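PDB 3HTN: putative DNA binding protein from Bacteroides thetaiotaomicron VPI-5482, which binds metal ions and probably DNA, as a three-chain member of the PCC domain family whose precise cellular role is not established. Local coordinates for residues Asn33-Cys36 with Lys37-Ile41; Val100-Ser103 with Asp104-Leu108. One frame throughout, in Å; residues are numbered along the deposited sequence.

How the contacts relate
From the N terminus, strands 9-14, at one edge of the sheet, and 17-22 lead into helix 28-39, and contact 1 (33-36 with 37-41) ends that helix and turns the chain toward strand 44-52. Contact 2 comes much later, closing the tight hairpin between strands 91-101 and 107-117. The two lie in series, neither nesting nor crossing, on opposite sides of the chain's centre, with nearest atoms about 17 Å apart. Strand 91-101 runs between them: near its start Val-92 packs against Cys-36, its middle carries the nickel ligands His-95 and His-97, and its far end enters contact 2. Side chains of contact 1 pack the helix end against the large antiparallel sheet, while contact 2 closes a hairpin that meets neighbouring subunits.

Contact 1 of 2, residues Asn33-Cys36 with Lys37-Ile41; sequences NAFC and KEKGI
Asn-33 O, Ala-34 O and Phe-35 O each accept a helical bond from four residues on: Lys-37 N reaches Asn-33 O at 2.9 Å, Glu-38 N reaches Ala-34 O at 2.8 Å, and Lys-39 N reaches Phe-35 O at 3.0 Å. The pattern then changes. Ile-41 N donates to Cys-36 O, five residues back, at 2.9 Å (N-H...O 166°), while Gly-40 N turns to Lys-37 O at 3.1 Å. These two bonds, with positive phi at Gly-40 (61°), make a Schellman motif that ends helix 28-39; glycine suits the position because it takes that backbone shape without strain. The usual apolar pairing across the motif joins Cys-36 CB and Ile-41 CB, 4.2 Å apart, small and branched side chains that fill the buried underside. On another side of the helix, the aliphatic part of Lys-39 lays CG over one face of the Phe-35 ring as a CH-pi contact, 4.0 Å from the ring centroid. The bend at chi2 (-62°) lets the chain lead on to a hydrogen bond from NZ to Tyr-11 OH. Glu-38 OE1 pairs with Tyr-9 OH, and Asn-33 ND2 is satisfied by Val-29 O.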
# COMPACT_ATOMS: atom_id res chain seq x y z
N ASN A 33 16.30 7.08 5.51
CA ASN A 33 16.73 8.48 5.55
C ASN A 33 18.09 8.62 4.90
O ASN A 33 18.29 9.43 3.99
CB ASN A 33 16.78 9.03 6.99
CG ASN A 33 15.43 9.52 7.48
OD1 ASN A 33 14.97 10.59 7.09
ND2 ASN A 33 14.81 8.76 8.35
N ALA A 34 19.02 7.76 5.33
CA ALA A 34 20.39 7.78 4.83
C ALA A 34 20.46 7.54 3.32
O ALA A 34 21.24 8.20 2.61
CB ALA A 34 21.22 6.74 5.57
N PHE A 35 19.62 6.63 2.82
CA PHE A 35 19.54 6.37 1.41
C PHE A 35 19.12 7.60 0.61
O PHE A 35 19.74 7.96 -0.36
CB PHE A 35 18.55 5.24 1.12
CG PHE A 35 18.46 4.95 -0.31
CD1 PHE A 35 19.45 4.23 -0.91
CD2 PHE A 35 17.43 5.46 -1.09
CE1 PHE A 35 19.42 3.99 -2.26
CE2 PHE A 35 17.41 5.26 -2.43
CZ PHE A 35 18.40 4.50 -3.02
N CYS A 36 18.03 8.22 1.04
CA CYS A 36 17.51 9.40 0.37
C CYS A 36 18.52 10.54 0.41
O CYS A 36 18.67 11.28 -0.56
CB CYS A 36 16.20 9.86 1.00
SG CYS A 36 14.84 8.70 0.77
N LYS A 37 19.20 10.68 1.55
CA LYS A 37 20.23 11.69 1.67
C LYS A 37 21.37 11.40 0.69
O LYS A 37 21.81 12.29 -0.05
CB LYS A 37 20.76 11.75 3.11
CG LYS A 37 21.85 12.80 3.31
CD LYS A 37 22.22 12.98 4.77
CE LYS A 37 23.45 13.90 4.89
NZ LYS A 37 23.79 14.16 6.32
N GLU A 38 21.85 10.15 0.67
CA GLU A 38 22.93 9.76 -0.24
C GLU A 38 22.59 10.06 -1.70
O GLU A 38 23.45 10.53 -2.46
CB GLU A 38 23.25 8.26 -0.11
CG GLU A 38 24.36 7.80 -1.07
CD GLU A 38 24.62 6.28 -1.13
OE1 GLU A 38 24.00 5.49 -0.38
OE2 GLU A 38 25.49 5.89 -1.95
N LYS A 39 21.35 9.78 -2.08
CA LYS A 39 20.92 9.94 -3.47
C LYS A 39 20.34 11.32 -3.77
O LYS A 39 19.97 11.59 -4.91
CB LYS A 39 19.94 8.83 -3.86
CG LYS A 39 20.54 7.43 -3.79
CD LYS A 39 21.72 7.30 -4.76
CE LYS A 39 22.31 5.94 -4.82
NZ LYS A 39 23.47 5.93 -5.78
N GLY A 40 20.33 12.21 -2.78
CA GLY A 40 19.85 13.58 -2.97
C GLY A 40 18.39 13.65 -3.37
O GLY A 40 18.01 14.51 -4.16
N ILE A 41 17.57 12.75 -2.83
CA ILE A 41 16.17 12.68 -3.23
C ILE A 41 15.41 13.79 -2.51
O ILE A 41 15.39 13.85 -1.29
CB ILE A 41 15.56 11.33 -2.93
CG1 ILE A 41 16.29 10.24 -3.72
CG2 ILE A 41 14.10 11.35 -3.31
CD1 ILE A 41 15.82 8.83 -3.44

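Contact 2 of 2, residues Val100-Ser103 with Asp104-Leu108; sequences VGRS and DYSAL. With SO4 (sulfate ion), chain E.
Arg-102 leaves the backbone with CG anti to its carbonyl carbon (chi1 -51°), and a bend at chi3 (89°) then swings the guanidinium over Leu-108. The residues form a beta hairpin closed by a type I turn from Arg-102 to Tyr-105 with a G1 bulge: Tyr-105 N donates to Arg-102 O, and Arg-102 N donates to Ser-106 O at 2.9 Å. Tyr-105 takes the positive-phi bulge position, where glycine is more usual, and its OH bonds Asp-68 O of the second subunit. Beyond the turn, Val-100 and Leu-108 form a hydrogen-bonded pair, their branched side chains meeting at Val-100 CG2 and Leu-108 CB, 3.7 Å apart. Gly-101 and Ala-107 make the neighbouring non-hydrogen-bonded pair; the methyl of Ala-107 points to the opposite face from Val-100 and Leu-108, and its small size suits the close packing against Ala-107 of both other subunits. Leu-108 CD1 lies 3.8 Å from Arg-102 CD and over one face of the guanidinium. At the guanidinium edge, Arg-102 NH2 gives a bond to sulfate O1 at 3.0 Å and Arg-102 NH1 a longer one to sulfate O3 at 3.2 Å; NH2 also forms a salt bridge with Glu-74. A methionine at Arg-102 would probably leave Glu-74 without its charged mate and the sulfate with fewer donors. Asp-104 holds the turn from within. With chi1 at 66°, Asp-104 OD1 faces Ser-106 and accepts twice: from Ser-106 N above the carboxylate plane at 3.0 Å, an Asx turn, and from Ser-106 OG on the syn side at 2.6 Å. Ser-106 OG in turn accepts, at 2.7 Å, from a water that itself accepts from Arg-102 NH1.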
# COMPACT_ATOMS: atom_id res chain seq x y z
N VAL A 100 1.65 -3.98 10.19
CA VAL A 100 2.38 -5.18 10.53
C VAL A 100 1.46 -6.31 10.99
O VAL A 100 0.38 -6.05 11.49
CB VAL A 100 3.47 -4.94 11.60
CG1 VAL A 100 4.45 -3.84 11.12
CG2 VAL A 100 2.84 -4.60 12.96
N GLY A 101 1.91 -7.55 10.79
CA GLY A 101 1.29 -8.75 11.32
C GLY A 101 2.09 -9.32 12.45
O GLY A 101 3.32 -9.42 12.38
N ARG A 102 1.38 -9.73 13.49
CA ARG A 102 2.00 -10.39 14.65
C ARG A 102 1.97 -11.89 14.42
O ARG A 102 1.46 -12.37 13.41
CB ARG A 102 1.27 -10.00 15.93
CG ARG A 102 1.13 -8.50 16.07
CD ARG A 102 0.33 -8.14 17.34
NE ARG A 102 1.19 -7.99 18.52
CZ ARG A 102 0.84 -7.36 19.64
NH1 ARG A 102 -0.37 -6.91 19.81
NH2 ARG A 102 1.71 -7.21 20.60
N SER A 103 2.52 -12.65 15.37
CA SER A 103 2.60 -14.10 15.21
C SER A 103 1.24 -14.78 15.20
O SER A 103 1.13 -15.91 14.76
CB SER A 103 3.48 -14.72 16.30
OG SER A 103 2.88 -14.56 17.55
N ASP A 104 0.21 -14.09 15.69
CA ASP A 104 -1.17 -14.60 15.64
C ASP A 104 -1.96 -14.06 14.44
O ASP A 104 -3.17 -14.23 14.37
CB ASP A 104 -1.93 -14.31 16.94
CG ASP A 104 -2.16 -12.84 17.20
OD1 ASP A 104 -1.68 -11.98 16.43
OD2 ASP A 104 -2.84 -12.53 18.21
N TYR A 105 -1.24 -13.37 13.56
CA TYR A 105 -1.74 -12.81 12.29
C TYR A 105 -2.59 -11.57 12.51
O TYR A 105 -2.99 -10.93 11.53
CB TYR A 105 -2.48 -13.84 11.40
CG TYR A 105 -1.66 -15.09 11.22
CD1 TYR A 105 -0.60 -15.11 10.33
CD2 TYR A 105 -1.88 -16.21 12.01
CE1 TYR A 105 0.19 -16.26 10.19
CE2 TYR A 105 -1.09 -17.33 11.91
CZ TYR A 105 -0.07 -17.35 10.98
OH TYR A 105 0.70 -18.49 10.88
N SER A 106 -2.75 -11.13 13.76
CA SER A 106 -3.44 -9.88 14.00
C SER A 106 -2.57 -8.74 13.49
O SER A 106 -1.35 -8.86 13.45
CB SER A 106 -3.77 -9.69 15.48
OG SER A 106 -2.61 -9.54 16.28
N ALA A 107 -3.21 -7.66 13.05
CA ALA A 107 -2.52 -6.55 12.49
C ALA A 107 -2.46 -5.35 13.42
O ALA A 107 -3.45 -5.04 14.09
CB ALA A 107 -3.16 -6.14 11.16
N LEU A 108 -1.32 -4.66 13.40
CA LEU A 108 -1.13 -3.36 14.04
C LEU A 108 -0.86 -2.35 12.93
O LEU A 108 -0.30 -2.69 11.88
CB LEU A 108 0.02 -3.38 15.02
CG LEU A 108 -0.02 -4.44 16.12
CD1 LEU A 108 1.37 -4.48 16.78
CD2 LEU A 108 -1.10 -4.18 17.14
S SO4 E . 0.12 -5.25 23.39
O1 SO4 E . 1.49 -5.59 23.15
O2 SO4 E . -0.70 -6.36 23.90
O3 SO4 E . -0.51 -4.75 22.15
O4 SO4 E . 0.10 -4.17 24.41
O HOH W 1 -2.81 -7.83 18.36
O HOH W 2 2.33 -18.13 13.94